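Local coordinates for aminotransferase, class III (Thermomicrobium roseum, PDB 6IO1), which acts as a thermostable, (S)-enantioselective omega-transaminase, probably moving amino groups by way of its pyridoxal phosphate cofactor, at residues B[133-138]-B[308-313]; B[142-147]-B[220-225]; B[355-360]-B[433-438]; B[411-416]-B[440-445]. All coordinates share one frame; numbering follows the deposited sequence.

Contact 1. Residues B[133-138]-B[308-313]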
# COMPACT_ATOMS: atom_id res chain seq x y z
N ARG B 133 6.54 17.74 -3.38
CA ARG B 133 6.06 18.52 -4.52
C ARG B 133 4.94 19.47 -4.11
O ARG B 133 4.91 20.63 -4.53
CB ARG B 133 5.62 17.58 -5.64
CG ARG B 133 6.80 16.85 -6.28
CD ARG B 133 6.36 15.74 -7.22
NE ARG B 133 7.43 15.37 -8.13
CZ ARG B 133 7.42 14.30 -8.92
NH1 ARG B 133 6.38 13.47 -8.89
NH2 ARG B 133 8.45 14.04 -9.71
N TYR B 134 4.01 18.99 -3.28
CA TYR B 134 2.91 19.83 -2.80
C TYR B 134 3.43 20.97 -1.92
O TYR B 134 2.88 22.08 -1.94
CB TYR B 134 1.92 18.96 -2.03
CG TYR B 134 0.70 19.68 -1.49
CD1 TYR B 134 -0.12 20.42 -2.33
CD2 TYR B 134 0.37 19.61 -0.15
CE1 TYR B 134 -1.24 21.07 -1.84
CE2 TYR B 134 -0.74 20.25 0.35
CZ TYR B 134 -1.54 20.98 -0.50
OH TYR B 134 -2.65 21.63 -0.00
N TYR B 135 4.47 20.71 -1.14
CA TYR B 135 5.08 21.74 -0.31
C TYR B 135 5.64 22.86 -1.17
O TYR B 135 5.40 24.04 -0.91
CB TYR B 135 6.18 21.12 0.56
CG TYR B 135 7.13 22.10 1.22
CD1 TYR B 135 6.86 22.63 2.47
CD2 TYR B 135 8.32 22.47 0.60
CE1 TYR B 135 7.73 23.51 3.08
CE2 TYR B 135 9.19 23.36 1.20
CZ TYR B 135 8.89 23.87 2.44
OH TYR B 135 9.76 24.76 3.04
N TRP B 136 6.40 22.50 -2.21
CA TRP B 136 6.92 23.53 -3.10
C TRP B 136 5.79 24.23 -3.86
O TRP B 136 5.88 25.44 -4.13
CB TRP B 136 7.95 22.94 -4.06
CG TRP B 136 9.24 22.62 -3.37
CD1 TRP B 136 9.83 21.40 -3.28
CD2 TRP B 136 10.08 23.54 -2.65
NE1 TRP B 136 11.00 21.50 -2.56
CE2 TRP B 136 11.17 22.80 -2.16
CE3 TRP B 136 10.02 24.91 -2.38
CZ2 TRP B 136 12.20 23.38 -1.42
CZ3 TRP B 136 11.04 25.49 -1.64
CH2 TRP B 136 12.11 24.72 -1.17
N TRP B 137 4.73 23.50 -4.21
CA TRP B 137 3.58 24.11 -4.87
C TRP B 137 2.93 25.16 -3.98
O TRP B 137 2.56 26.25 -4.45
CB TRP B 137 2.57 23.03 -5.26
CG TRP B 137 1.40 23.51 -6.05
CD1 TRP B 137 1.36 23.78 -7.39
CD2 TRP B 137 0.07 23.76 -5.56
NE1 TRP B 137 0.11 24.19 -7.76
CE2 TRP B 137 -0.71 24.19 -6.66
CE3 TRP B 137 -0.53 23.66 -4.30
CZ2 TRP B 137 -2.05 24.52 -6.53
CZ3 TRP B 137 -1.87 24.00 -4.18
CH2 TRP B 137 -2.62 24.42 -5.29
N LEU B 138 2.77 24.85 -2.69
CA LEU B 138 2.19 25.81 -1.75
C LEU B 138 3.08 27.03 -1.57
O LEU B 138 2.59 28.12 -1.25
CB LEU B 138 1.93 25.14 -0.40
CG LEU B 138 0.75 24.17 -0.33
CD1 LEU B 138 0.76 23.43 1.00
CD2 LEU B 138 -0.56 24.90 -0.54
N ALA B 308 5.11 20.74 7.80
CA ALA B 308 3.75 20.58 8.32
C ALA B 308 3.05 21.92 8.45
O ALA B 308 1.85 22.03 8.17
CB ALA B 308 3.79 19.86 9.66
N GLU B 309 3.77 22.95 8.91
CA GLU B 309 3.18 24.28 9.02
C GLU B 309 2.78 24.81 7.66
O GLU B 309 1.70 25.39 7.50
CB GLU B 309 4.17 25.23 9.70
CG GLU B 309 3.60 26.59 10.04
CD GLU B 309 2.80 26.59 11.32
OE1 GLU B 309 3.00 25.66 12.14
OE2 GLU B 309 1.98 27.51 11.52
N THR B 310 3.63 24.60 6.65
CA THR B 310 3.29 25.02 5.29
C THR B 310 2.04 24.31 4.80
O THR B 310 1.14 24.93 4.23
CB THR B 310 4.47 24.76 4.35
OG1 THR B 310 5.58 25.58 4.74
CG2 THR B 310 4.09 25.09 2.92
N LEU B 311 1.97 22.99 5.01
CA LEU B 311 0.80 22.23 4.58
C LEU B 311 -0.46 22.70 5.30
O LEU B 311 -1.52 22.85 4.68
CB LEU B 311 1.02 20.74 4.82
CG LEU B 311 2.13 20.00 4.06
CD1 LEU B 311 1.74 18.55 3.83
CD2 LEU B 311 2.46 20.68 2.74
N ALA B 312 -0.37 22.94 6.61
CA ALA B 312 -1.52 23.33 7.41
C ALA B 312 -1.87 24.80 7.26
O ALA B 312 -2.89 25.24 7.82
CB ALA B 312 -1.26 23.02 8.89
N SER B 313 -1.08 25.58 6.53
CA SER B 313 -1.41 26.99 6.31
C SER B 313 -2.44 27.19 5.21
O SER B 313 -2.96 28.31 5.07
CB SER B 313 -0.14 27.78 5.98
OG SER B 313 0.26 27.56 4.64
O HOH W 1 -2.80 21.23 2.69
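Leu-311 reaches from helix 305-312 to the flank of helix 121-138 and packs there with one methyl. Leu-311 CD2 lies 3.7 Å from Tyr-134 CD2 and equally far from Leu-138 CD1. The two leucine side chains cross at about a right angle. On its own helix, Leu-138 CD1 also sits over one face of the Tyr-134 ring, toward the rim. This is the tight part. Next to it, Thr-310 crosses Tyr-135. Its CB and CG2 touch the ring at CD1, and Thr-310 OG1 approaches Tyr-135 CE1 at 3.4 Å. Tyr-135 holds CG anti to the backbone N (chi1 165°), which carries the ring out to the threonine. Both hydroxyls bond Glu-306, Tyr-135 OH its carboxylate and Thr-310 OG1 its carbonyl; Lys-139 also reaches OG1.

The contact is looser at the Tyr-134 hydroxyl, where one water bridges the segments. No direct hydrogen bond joins them. This water lies 2.7 Å from Tyr-134 OH and donates to Leu-311 O at 2.9 Å. Tyr-134 OH is also bonded to Arg-316. Exposed Ser-313 folds its OG back onto Thr-310 O at 2.8 Å. Exposed Glu-309 forms a salt bridge with Arg-30 of the second subunit, whose Leu-26 packs on Leu-311.

The axes of the short segments pass 9.6 Å apart at 62°. Helix 121-138 starts at the PMP pocket, which includes Gly-121, Ala-122 and Asn-125. The arrangement is a helix-helix packing beside the large central sheet, near the dimer interface, in a fold type I PLP-dependent aminotransferase.

Contact 2. Residues B[142-147]-B[220-225]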
# COMPACT_ATOMS: atom_id res chain seq x y z
N PRO B 142 5.74 26.02 -8.47
CA PRO B 142 5.16 24.82 -9.09
C PRO B 142 6.12 24.05 -9.99
O PRO B 142 5.85 22.89 -10.30
CB PRO B 142 3.97 25.37 -9.89
CG PRO B 142 4.33 26.79 -10.15
CD PRO B 142 5.12 27.26 -8.96
N GLU B 143 7.23 24.66 -10.41
CA GLU B 143 8.19 23.97 -11.28
C GLU B 143 9.19 23.13 -10.50
O GLU B 143 10.00 22.44 -11.12
CB GLU B 143 8.95 24.99 -12.14
CG GLU B 143 8.07 25.96 -12.91
CD GLU B 143 7.11 25.27 -13.85
OE1 GLU B 143 7.57 24.42 -14.65
OE2 GLU B 143 5.90 25.59 -13.81
N ARG B 144 9.16 23.19 -9.17
CA ARG B 144 10.08 22.44 -8.31
C ARG B 144 9.49 21.05 -8.05
O ARG B 144 8.86 20.80 -7.02
CB ARG B 144 10.34 23.20 -7.02
CG ARG B 144 11.61 22.82 -6.30
CD ARG B 144 12.16 23.98 -5.49
NE ARG B 144 13.51 23.72 -5.01
CZ ARG B 144 14.26 24.61 -4.38
NH1 ARG B 144 15.49 24.29 -3.98
NH2 ARG B 144 13.80 25.83 -4.14
N VAL B 145 9.70 20.15 -9.01
CA VAL B 145 9.07 18.83 -8.94
C VAL B 145 10.06 17.69 -9.13
O VAL B 145 9.74 16.53 -8.84
CB VAL B 145 7.94 18.72 -9.98
CG1 VAL B 145 6.85 19.75 -9.70
CG2 VAL B 145 8.49 18.89 -11.38
N LYS B 146 11.26 17.99 -9.61
CA LYS B 146 12.23 16.93 -9.90
C LYS B 146 12.69 16.24 -8.62
O LYS B 146 12.88 16.88 -7.59
CB LYS B 146 13.44 17.50 -10.65
CG LYS B 146 13.10 18.10 -12.00
CD LYS B 146 14.35 18.57 -12.72
CE LYS B 146 14.01 19.41 -13.94
NZ LYS B 146 15.22 20.01 -14.56
N ILE B 147 12.89 14.93 -8.69
CA ILE B 147 13.31 14.14 -7.54
C ILE B 147 14.66 13.51 -7.85
O ILE B 147 14.82 12.83 -8.87
CB ILE B 147 12.28 13.05 -7.19
CG1 ILE B 147 10.93 13.69 -6.84
CG2 ILE B 147 12.78 12.20 -6.03
CD1 ILE B 147 10.89 14.34 -5.47
N THR B 220 14.36 23.74 -9.84
CA THR B 220 13.45 22.74 -10.36
C THR B 220 13.48 21.43 -9.57
O THR B 220 12.71 20.52 -9.89
CB THR B 220 13.75 22.45 -11.83
OG1 THR B 220 15.04 21.83 -11.95
CG2 THR B 220 13.74 23.74 -12.64
N ILE B 221 14.33 21.32 -8.56
CA ILE B 221 14.53 20.07 -7.82
C ILE B 221 13.82 20.19 -6.48
O ILE B 221 14.22 20.97 -5.61
CB ILE B 221 16.02 19.75 -7.64
CG1 ILE B 221 16.71 19.66 -9.00
CG2 ILE B 221 16.19 18.46 -6.87
CD1 ILE B 221 18.19 19.39 -8.92
N ALA B 222 12.76 19.39 -6.30
CA ALA B 222 12.00 19.41 -5.06
C ALA B 222 12.75 18.73 -3.92
O ALA B 222 12.81 19.27 -2.81
CB ALA B 222 10.64 18.73 -5.28
N ALA B 223 13.34 17.56 -4.17
CA ALA B 223 13.93 16.81 -3.07
C ALA B 223 14.93 15.78 -3.58
O ALA B 223 15.01 15.49 -4.78
CB ALA B 223 12.85 16.13 -2.23
N PHE B 224 15.68 15.22 -2.64
CA PHE B 224 16.58 14.09 -2.83
C PHE B 224 16.09 12.97 -1.92
O PHE B 224 15.84 13.21 -0.73
CB PHE B 224 18.03 14.50 -2.51
CG PHE B 224 19.01 13.34 -2.42
CD1 PHE B 224 19.06 12.52 -1.30
CD2 PHE B 224 19.92 13.12 -3.44
CE1 PHE B 224 19.96 11.48 -1.21
CE2 PHE B 224 20.84 12.08 -3.36
CZ PHE B 224 20.85 11.26 -2.24
N ILE B 225 15.96 11.77 -2.46
CA ILE B 225 15.50 10.62 -1.69
C ILE B 225 16.58 9.55 -1.71
O ILE B 225 17.17 9.26 -2.76
CB ILE B 225 14.16 10.07 -2.23
CG1 ILE B 225 13.66 8.92 -1.35
CG2 ILE B 225 14.28 9.64 -3.69
CD1 ILE B 225 12.20 8.59 -1.56
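Lys-146 and Ile-221 form a parallel bridge beside a beta bulge in the central sheet of the PLP-binding domain. The next bridge joins Ile-147 to Ala-223, so Ala-222 is the extra residue. Lys-146 N donates to Thr-220 O at 2.9 Å, and Ala-222 N donates to Lys-146 O at 2.8 Å. Both bonds lie in the carbonyl plane.

Arg-144, just before strand 146-150, runs extended from CG to NE. Arg-144 NE donates to Ile-221 O at 2.9 Å, nearly straight at 166°. The oxygen lies in the guanidinium plane, but NE stands above the carbonyl plane. NH1 and NH2 bond Tyr-253 O and Gln-141, and the arginine makes a cation-pi pair with Trp-136. A leucine here would probably leave the Ile-221 carbonyl without this donor and the Trp-136 ring without its cation.

The Lys-146 chain runs alongside Thr-220 in the same direction. The Lys-146 NZ to Thr-220 OG1 bond is weak at 3.2 Å; their stronger partners are Glu-216 and Gly-217 O. Past the bulge, Ile-147 CG2 meets Ile-225 CG2 at 3.8 Å. Strand 221-226 leads into Glu-227 of the PMP pocket. Such neighbouring parallel strands are typical of the fold type I large domain.

Contact 3. Residues B[355-360]-B[433-438]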
# COMPACT_ATOMS: atom_id res chain seq x y z
N ALA B 355 28.38 -6.92 14.14
CA ALA B 355 29.84 -6.90 14.15
C ALA B 355 30.40 -8.32 14.16
O ALA B 355 31.34 -8.62 13.42
CB ALA B 355 30.35 -6.11 15.36
N TYR B 356 29.81 -9.20 14.97
CA TYR B 356 30.27 -10.58 15.01
C TYR B 356 30.06 -11.27 13.66
O TYR B 356 30.95 -11.98 13.17
CB TYR B 356 29.55 -11.35 16.11
CG TYR B 356 29.93 -12.81 16.19
CD1 TYR B 356 31.17 -13.20 16.66
CD2 TYR B 356 29.04 -13.80 15.77
CE1 TYR B 356 31.52 -14.54 16.73
CE2 TYR B 356 29.38 -15.13 15.84
CZ TYR B 356 30.62 -15.50 16.32
OH TYR B 356 30.96 -16.83 16.38
N LEU B 357 28.89 -11.08 13.06
CA LEU B 357 28.59 -11.68 11.76
C LEU B 357 29.53 -11.16 10.69
O LEU B 357 30.01 -11.93 9.86
CB LEU B 357 27.13 -11.41 11.38
CG LEU B 357 26.07 -12.30 12.03
CD1 LEU B 357 24.68 -11.74 11.78
CD2 LEU B 357 26.17 -13.72 11.53
N LEU B 358 29.79 -9.85 10.68
CA LEU B 358 30.72 -9.30 9.70
C LEU B 358 32.11 -9.87 9.89
O LEU B 358 32.76 -10.26 8.91
CB LEU B 358 30.74 -7.77 9.80
CG LEU B 358 31.59 -7.04 8.76
CD1 LEU B 358 31.20 -7.48 7.35
CD2 LEU B 358 31.46 -5.54 8.91
N GLN B 359 32.58 -9.94 11.14
CA GLN B 359 33.91 -10.48 11.40
C GLN B 359 34.03 -11.92 10.93
O GLN B 359 35.00 -12.28 10.25
CB GLN B 359 34.23 -10.37 12.90
CG GLN B 359 35.34 -11.30 13.36
CD GLN B 359 35.55 -11.24 14.86
OE1 GLN B 359 35.93 -10.20 15.41
NE2 GLN B 359 35.31 -12.36 15.54
N GLU B 360 33.05 -12.75 11.28
CA GLU B 360 33.13 -14.16 10.90
C GLU B 360 32.95 -14.36 9.40
O GLU B 360 33.67 -15.15 8.79
CB GLU B 360 32.10 -14.97 11.69
CG GLU B 360 32.35 -14.97 13.20
CD GLU B 360 33.76 -15.39 13.55
OE1 GLU B 360 34.22 -16.43 13.03
OE2 GLU B 360 34.41 -14.69 14.35
N ALA B 433 24.83 -18.29 19.15
CA ALA B 433 24.73 -19.63 18.60
C ALA B 433 23.96 -19.62 17.29
O ALA B 433 24.35 -20.28 16.32
CB ALA B 433 24.08 -20.56 19.62
N GLU B 434 22.88 -18.84 17.24
CA GLU B 434 22.14 -18.71 15.99
C GLU B 434 22.98 -18.03 14.91
O GLU B 434 22.88 -18.38 13.73
CB GLU B 434 20.84 -17.94 16.27
CG GLU B 434 19.99 -18.63 17.33
CD GLU B 434 18.96 -17.73 17.96
OE1 GLU B 434 19.11 -16.49 17.87
OE2 GLU B 434 17.99 -18.26 18.54
N CYS B 435 23.82 -17.07 15.30
CA CYS B 435 24.74 -16.46 14.34
C CYS B 435 25.69 -17.51 13.76
O CYS B 435 25.97 -17.49 12.56
CB CYS B 435 25.53 -15.33 14.98
SG CYS B 435 24.64 -13.76 15.13
N ASP B 436 26.20 -18.41 14.60
CA ASP B 436 27.07 -19.47 14.11
C ASP B 436 26.33 -20.41 13.17
O ASP B 436 26.89 -20.86 12.16
CB ASP B 436 27.64 -20.27 15.28
CG ASP B 436 28.68 -19.52 16.05
OD1 ASP B 436 29.22 -18.53 15.51
OD2 ASP B 436 28.99 -19.92 17.20
N VAL B 437 25.08 -20.71 13.49
CA VAL B 437 24.26 -21.54 12.60
C VAL B 437 24.16 -20.87 11.24
O VAL B 437 24.41 -21.49 10.20
CB VAL B 437 22.88 -21.79 13.22
CG1 VAL B 437 21.95 -22.45 12.21
CG2 VAL B 437 23.01 -22.63 14.48
N LEU B 438 23.83 -19.58 11.24
CA LEU B 438 23.69 -18.84 9.99
C LEU B 438 25.00 -18.81 9.21
O LEU B 438 25.03 -19.05 8.00
CB LEU B 438 23.20 -17.42 10.29
CG LEU B 438 23.11 -16.41 9.14
CD1 LEU B 438 22.19 -16.93 8.06
CD2 LEU B 438 22.62 -15.07 9.64
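Tyr-356 crosses from helix 346-361 to Asp-436 and Cys-435 of helix 432-450. Its CB heads toward the other helix, and CG is anti to the backbone N (chi1 178°). The ring therefore extends across the gap. Tyr-356 CD2 touches Cys-435 CB at 3.9 Å, close to the ring plane. Tyr-356 CE2 meets the same carbon and also approaches Asp-436 OD1 at 3.4 Å. Tyr-356 OH donates to Asp-436 OD1 at 2.6 Å; the oxygen accepts on its syn lone pair. The ring and carboxylate planes are 54° apart. Glu-360 CG, one turn along, lies over one ring face.

These are two helices of the C-terminal small domain of fold type I aminotransferases. Their short segments run roughly the same way, crossing at -33° with axes 10.4 Å apart. Next to the tyrosine, Leu-357 CG packs on Cys-435 SG at 3.7 Å. Leu-357 CD2 reaches Leu-438 CD2 at 4.2 Å.

A phenylalanine in place of Tyr-356 would probably leave Asp-436 OD1 without this donor. Glu-360 OE1 stands 6.0 Å from Asp-436 OD1, and this like charge may slightly disfavour ionisation of either acid. Glu-360 OE2 is itself held by Gln-359 NE2, in a nearly straight bond.

Contact 4. Residues B[411-416]-B[440-445]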
# COMPACT_ATOMS: atom_id res chain seq x y z
N ARG B 411 20.21 -26.51 3.43
CA ARG B 411 21.02 -26.49 4.68
C ARG B 411 20.26 -25.84 5.85
O ARG B 411 20.91 -25.53 6.86
CB ARG B 411 22.42 -25.92 4.41
CG ARG B 411 23.41 -27.00 4.00
CD ARG B 411 24.69 -26.51 3.39
NE ARG B 411 25.39 -27.58 2.70
CZ ARG B 411 25.99 -28.60 3.30
NH1 ARG B 411 25.86 -28.78 4.60
NH2 ARG B 411 26.72 -29.44 2.59
N GLY B 412 18.94 -25.66 5.70
CA GLY B 412 18.13 -25.11 6.81
C GLY B 412 18.25 -23.61 7.02
O GLY B 412 17.95 -23.17 8.14
N ILE B 413 18.71 -22.85 6.02
CA ILE B 413 18.75 -21.38 6.23
C ILE B 413 18.00 -20.66 5.10
O ILE B 413 18.16 -21.06 3.93
CB ILE B 413 20.18 -20.82 6.40
CG1 ILE B 413 20.92 -20.69 5.08
CG2 ILE B 413 20.96 -21.61 7.44
CD1 ILE B 413 21.98 -19.62 5.08
N ILE B 414 17.21 -19.65 5.46
CA ILE B 414 16.50 -18.82 4.45
C ILE B 414 17.20 -17.47 4.41
O ILE B 414 17.15 -16.73 5.40
CB ILE B 414 15.01 -18.69 4.82
CG1 ILE B 414 14.28 -20.03 4.69
CG2 ILE B 414 14.35 -17.60 3.98
CD1 ILE B 414 12.87 -20.01 5.23
N VAL B 415 17.84 -17.17 3.27
CA VAL B 415 18.58 -15.90 3.03
C VAL B 415 18.29 -15.46 1.59
O VAL B 415 17.81 -16.29 0.80
CB VAL B 415 20.10 -16.06 3.27
CG1 VAL B 415 20.43 -16.20 4.74
CG2 VAL B 415 20.68 -17.22 2.47
N ARG B 416 18.54 -14.19 1.28
CA ARG B 416 18.25 -13.69 -0.06
C ARG B 416 19.39 -14.08 -1.00
O ARG B 416 20.53 -13.63 -0.81
CB ARG B 416 18.05 -12.18 -0.04
CG ARG B 416 17.84 -11.58 -1.40
CD ARG B 416 16.50 -12.00 -1.98
NE ARG B 416 16.28 -11.45 -3.31
CZ ARG B 416 16.00 -12.18 -4.39
NH1 ARG B 416 15.92 -13.50 -4.30
NH2 ARG B 416 15.81 -11.59 -5.56
N GLU B 440 27.68 -20.84 9.36
CA GLU B 440 28.06 -22.20 8.90
C GLU B 440 27.18 -22.61 7.72
O GLU B 440 27.73 -23.14 6.73
CB GLU B 440 27.93 -23.20 10.05
CG GLU B 440 28.92 -22.97 11.17
CD GLU B 440 30.38 -23.16 10.79
OE1 GLU B 440 30.63 -23.58 9.64
OE2 GLU B 440 31.25 -22.89 11.64
N GLY B 441 25.88 -22.34 7.81
CA GLY B 441 24.97 -22.66 6.71
C GLY B 441 25.35 -21.93 5.44
O GLY B 441 25.40 -22.53 4.36
N VAL B 442 25.65 -20.62 5.55
CA VAL B 442 26.01 -19.85 4.36
C VAL B 442 27.30 -20.38 3.74
O VAL B 442 27.39 -20.55 2.52
CB VAL B 442 26.12 -18.35 4.72
CG1 VAL B 442 26.82 -17.58 3.60
CG2 VAL B 442 24.74 -17.77 4.98
N ALA B 443 28.31 -20.64 4.58
CA ALA B 443 29.58 -21.14 4.07
C ALA B 443 29.41 -22.49 3.37
O ALA B 443 29.94 -22.71 2.28
CB ALA B 443 30.59 -21.26 5.21
N ALA B 444 28.63 -23.37 4.00
CA ALA B 444 28.35 -24.72 3.44
C ALA B 444 27.60 -24.58 2.11
O ALA B 444 27.96 -25.30 1.16
CB ALA B 444 27.56 -25.52 4.44
N ALA B 445 26.62 -23.67 2.05
CA ALA B 445 25.82 -23.47 0.81
C ALA B 445 26.74 -22.99 -0.32
O ALA B 445 26.61 -23.51 -1.44
CB ALA B 445 24.72 -22.47 1.09
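Arg-411 and Gly-441 bring the two backbones nearest, with CA atoms 5.9 Å apart, just where a Schellman motif ends helix 400-410. Gly-412, with positive phi, is the C-prime residue of that motif. Its NH bonds back to Arg-409 O, and Ile-413 N bonds back to Thr-408 O.

Gly-441 lets the chain come this close to the helix. A CB on it would fall 2.7 Å from Ile-413 CG2. Ile-413 puts CG1 between its backbone N and carbonyl carbon, chi1 78°. This sends CD1 across Val-442. Ile-413 CD1 meets Val-442 CG2 at 3.3 Å, tighter than usual for two methyls, and the two side chains cross at about a right angle.

Arg-411 takes the outer, exposed side. Its chain is extended from CG to NE and lies over Ala-444. Arg-411 CD comes within 3.2 Å of Ala-444 CB. The final torsion (chi4 -70°) turns the guanidinium so that this methyl lies over one face, toward the rim. The charge is met on the same helix, where NE forms a salt bridge with Asp-448.

Strand 413-418 lies between strands 52-55 and 421-424 of the small-domain sheet. Helix 432-450 packs against it, with Val-442 also touching Ile-422. Ala-445 rests on Ala-407 and Thr-408, so helix 400-410 flanks the same helix.

The contacts form two pairs on opposite sides of the chain's centre. Contacts 1 and 2 touch directly, their centres 14 Å apart. Arg-133 NE is 2.7 Å from Val-145 O, and Trp-136 NE1 is 2.9 Å from Ala-222 O, both probable hydrogen bonds that tie helix 121-138 to the sheet. Contacts 3 and 4 share helix 432-450, with centres 12 Å apart. Leu-438 CD1 joins them, 3.8 Å from Val-415 CG1. Centres of the two pairs lie 42 to 49 Å apart, and their nearest atoms at least about 21 Å. Contact 2 lies near the cofactor: the Ile-225 side chain is about 8 Å from the bound PMP.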